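Local coordinates for uncharacterized protein MG376 homolog (Mycoplasma pneumoniae, PDB 2HQL), which binds single-stranded DNA, probably through its OB fold, at residues Phe29-Gln35 against Asp46-Ala52. Sequence-based numbering, arbitrary orientation.
Sequences FLVTIKQ and DYYVIYA
Gln35 and Asp46 exchange two backbone hydrogen bonds at one end of this antiparallel pairing, Gln35 N to Asp46 O and Asp46 N to Gln35 O, both 2.7 Å. The two segments belong to the hairpin of strands 28-39 and 42-53 in the OB fold. Three more hydrogen-bonded pairs follow, Ile33 with Tyr48, Val31 with Ile50 and Phe29 with Ala52; the bond from Ala52 N to Phe29 O is the longest at 3.2 Å and bends to 139° at the hydrogen. In the non-hydrogen-bonded pairs between them, CA-H groups lean on the same carbonyls, as where Lys34 CA lies 3.1 Å from Asp46 O.

The polar ends of the first pair reach elsewhere: Gln35 NE2 bonds to Glu14 O and OE1 to Asn9 of the second subunit, while Asp46 salt-bridges to Arg37 and bonds to Thr78 of that subunit. On the same face, Gln35 CB meets the Tyr48 ring at its edge, and Val31, Ile33 and Ile50 pack into the interior beside helix 54-64 and strands 69-81 and 86-96. Ile50 CG1 stands between its backbone N and carbonyl carbon (chi1 61°), which brings it 3.7 Å from Val31 CB; CD1, on the extended outer bond, packs 3.6 Å from Ile33 CG1.

The other face carries Leu30, Thr32, Lys34, Tyr47, Val49 and Tyr51. Leu30 CG lies alongside Tyr51 CB, and its CD2 makes a looser apolar contact with Val49 CG1. The Tyr47 ring meets two side chains of segment 29-35: Thr32 CG2 lies in its plane at the edge, 3.9 Å from CD1, and Lys34 CB makes a CH-pi contact over one face, 4.3 Å from the ring centroid and 9° off its normal.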
loop_
_atom_site.group_PDB
_atom_site.type_symbol
_atom_site.label_atom_id
_atom_site.label_comp_id
_atom_site.label_asym_id
_atom_site.label_seq_id
_atom_site.Cartn_x
_atom_site.Cartn_y
_atom_site.Cartn_z
ATOM N N PHE A 29 16.395 -5.681 5.699
ATOM C CA PHE A 29 16.126 -5.115 7.018
ATOM C C PHE A 29 14.676 -4.666 7.051
ATOM O O PHE A 29 14.244 -3.889 6.198
ATOM C CB PHE A 29 17.033 -3.911 7.279
ATOM C CG PHE A 29 16.968 -3.392 8.686
ATOM C CD1 PHE A 29 17.365 -4.194 9.753
ATOM C CD2 PHE A 29 16.540 -2.090 8.943
ATOM C CE1 PHE A 29 17.345 -3.715 11.056
ATOM C CE2 PHE A 29 16.513 -1.589 10.257
ATOM C CZ PHE A 29 16.919 -2.406 11.316
ATOM N N LEU A 30 13.929 -5.150 8.037
ATOM C CA LEU A 30 12.529 -4.798 8.148
ATOM C C LEU A 30 12.216 -3.864 9.283
ATOM O O LEU A 30 12.615 -4.087 10.428
ATOM C CB LEU A 30 11.661 -6.049 8.279
ATOM C CG LEU A 30 11.416 -6.824 6.983
ATOM C CD1 LEU A 30 12.661 -7.629 6.587
ATOM C CD2 LEU A 30 10.212 -7.739 7.194
ATOM N N VAL A 31 11.470 -2.824 8.935
ATOM C CA VAL A 31 11.041 -1.807 9.877
ATOM C C VAL A 31 9.505 -1.748 9.909
ATOM O O VAL A 31 8.836 -1.973 8.899
ATOM C CB VAL A 31 11.626 -0.416 9.484
ATOM C CG1 VAL A 31 11.075 0.683 10.412
ATOM C CG2 VAL A 31 13.154 -0.462 9.559
ATOM N N THR A 32 8.953 -1.481 11.086
ATOM C CA THR A 32 7.514 -1.362 11.239
ATOM C C THR A 32 7.200 0.054 11.688
ATOM O O THR A 32 7.679 0.519 12.730
ATOM C CB THR A 32 6.964 -2.365 12.242
ATOM O OG1 THR A 32 7.070 -3.679 11.685
ATOM C CG2 THR A 32 5.495 -2.072 12.532
ATOM N N ILE A 33 6.381 0.714 10.872
ATOM C CA ILE A 33 5.985 2.106 11.047
ATOM C C ILE A 33 4.534 2.293 11.500
ATOM O O ILE A 33 3.659 1.498 11.177
ATOM C CB ILE A 33 6.171 2.863 9.703
ATOM C CG1 ILE A 33 7.567 2.607 9.137
ATOM C CG2 ILE A 33 5.951 4.322 9.884
ATOM C CD1 ILE A 33 8.707 2.996 10.036
ATOM N N LYS A 34 4.301 3.369 12.242
ATOM C CA LYS A 34 2.975 3.731 12.733
ATOM C C LYS A 34 2.596 5.082 12.133
ATOM O O LYS A 34 3.408 6.008 12.096
ATOM C CB LYS A 34 2.977 3.873 14.259
ATOM C CG LYS A 34 1.717 4.556 14.813
ATOM C CD LYS A 34 1.805 4.889 16.311
ATOM C CE LYS A 34 2.820 5.997 16.607
ATOM N NZ LYS A 34 2.884 6.341 18.070
ATOM N N GLN A 35 1.365 5.193 11.652
ATOM C CA GLN A 35 0.878 6.450 11.098
ATOM C C GLN A 35 -0.428 6.711 11.823
ATOM O O GLN A 35 -1.242 5.803 11.937
ATOM C CB GLN A 35 0.618 6.336 9.590
ATOM C CG GLN A 35 0.311 7.678 8.933
ATOM C CD GLN A 35 0.212 7.614 7.422
ATOM O OE1 GLN A 35 -0.824 7.238 6.861
ATOM N NE2 GLN A 35 1.300 7.976 6.751
ATOM N N ASP A 46 -2.280 3.350 12.540
ATOM C CA ASP A 46 -2.156 2.418 11.421
ATOM C C ASP A 46 -0.707 1.946 11.441
ATOM O O ASP A 46 0.204 2.743 11.638
ATOM C CB ASP A 46 -2.439 3.080 10.070
ATOM C CG ASP A 46 -3.903 3.002 9.668
ATOM O OD1 ASP A 46 -4.629 2.117 10.171
ATOM O OD2 ASP A 46 -4.322 3.822 8.828
ATOM N N TYR A 47 -0.505 0.646 11.274
ATOM C CA TYR A 47 0.834 0.085 11.270
ATOM C C TYR A 47 1.134 -0.506 9.910
ATOM O O TYR A 47 0.297 -1.197 9.313
ATOM C CB TYR A 47 0.978 -0.989 12.338
ATOM C CG TYR A 47 1.183 -0.455 13.743
ATOM C CD1 TYR A 47 2.398 -0.631 14.405
ATOM C CD2 TYR A 47 0.152 0.184 14.428
ATOM C CE1 TYR A 47 2.574 -0.193 15.715
ATOM C CE2 TYR A 47 0.321 0.623 15.739
ATOM C CZ TYR A 47 1.530 0.426 16.373
ATOM O OH TYR A 47 1.686 0.825 17.679
ATOM N N TYR A 48 2.345 -0.220 9.437
ATOM C CA TYR A 48 2.818 -0.674 8.142
ATOM C C TYR A 48 4.175 -1.317 8.312
ATOM O O TYR A 48 4.914 -0.985 9.239
ATOM C CB TYR A 48 2.935 0.517 7.200
ATOM C CG TYR A 48 1.624 1.236 6.991
ATOM C CD1 TYR A 48 0.630 0.684 6.185
ATOM C CD2 TYR A 48 1.366 2.459 7.610
ATOM C CE1 TYR A 48 -0.579 1.330 5.999
ATOM C CE2 TYR A 48 0.152 3.116 7.430
ATOM C CZ TYR A 48 -0.809 2.544 6.624
ATOM O OH TYR A 48 -2.007 3.174 6.424
ATOM N N VAL A 49 4.493 -2.251 7.423
ATOM C CA VAL A 49 5.777 -2.920 7.465
ATOM C C VAL A 49 6.503 -2.550 6.189
ATOM O O VAL A 49 5.986 -2.719 5.093
ATOM C CB VAL A 49 5.637 -4.449 7.545
ATOM C CG1 VAL A 49 7.008 -5.091 7.538
ATOM C CG2 VAL A 49 4.878 -4.841 8.798
ATOM N N ILE A 50 7.701 -2.016 6.345
ATOM C CA ILE A 50 8.505 -1.614 5.210
ATOM C C ILE A 50 9.833 -2.350 5.307
ATOM O O ILE A 50 10.193 -2.847 6.373
ATOM C CB ILE A 50 8.739 -0.085 5.229
ATOM C CG1 ILE A 50 9.488 0.324 6.498
ATOM C CG2 ILE A 50 7.401 0.645 5.206
ATOM C CD1 ILE A 50 9.881 1.781 6.521
ATOM N N TYR A 51 10.551 -2.447 4.192
ATOM C CA TYR A 51 11.849 -3.119 4.203
ATOM C C TYR A 51 12.770 -2.547 3.141
ATOM O O TYR A 51 12.354 -1.714 2.341
ATOM C CB TYR A 51 11.713 -4.635 3.987
ATOM C CG TYR A 51 11.242 -5.060 2.613
ATOM C CD1 TYR A 51 9.881 -5.176 2.327
ATOM C CD2 TYR A 51 12.156 -5.349 1.599
ATOM C CE1 TYR A 51 9.440 -5.574 1.057
ATOM C CE2 TYR A 51 11.725 -5.746 0.324
ATOM C CZ TYR A 51 10.364 -5.855 0.063
ATOM O OH TYR A 51 9.924 -6.235 -1.185
ATOM N N ALA A 52 14.024 -2.999 3.153
ATOM C CA ALA A 52 15.029 -2.560 2.194
ATOM C C ALA A 52 16.121 -3.614 2.056
ATOM O O ALA A 52 16.353 -4.412 2.961
ATOM C CB ALA A 52 15.635 -1.240 2.638
#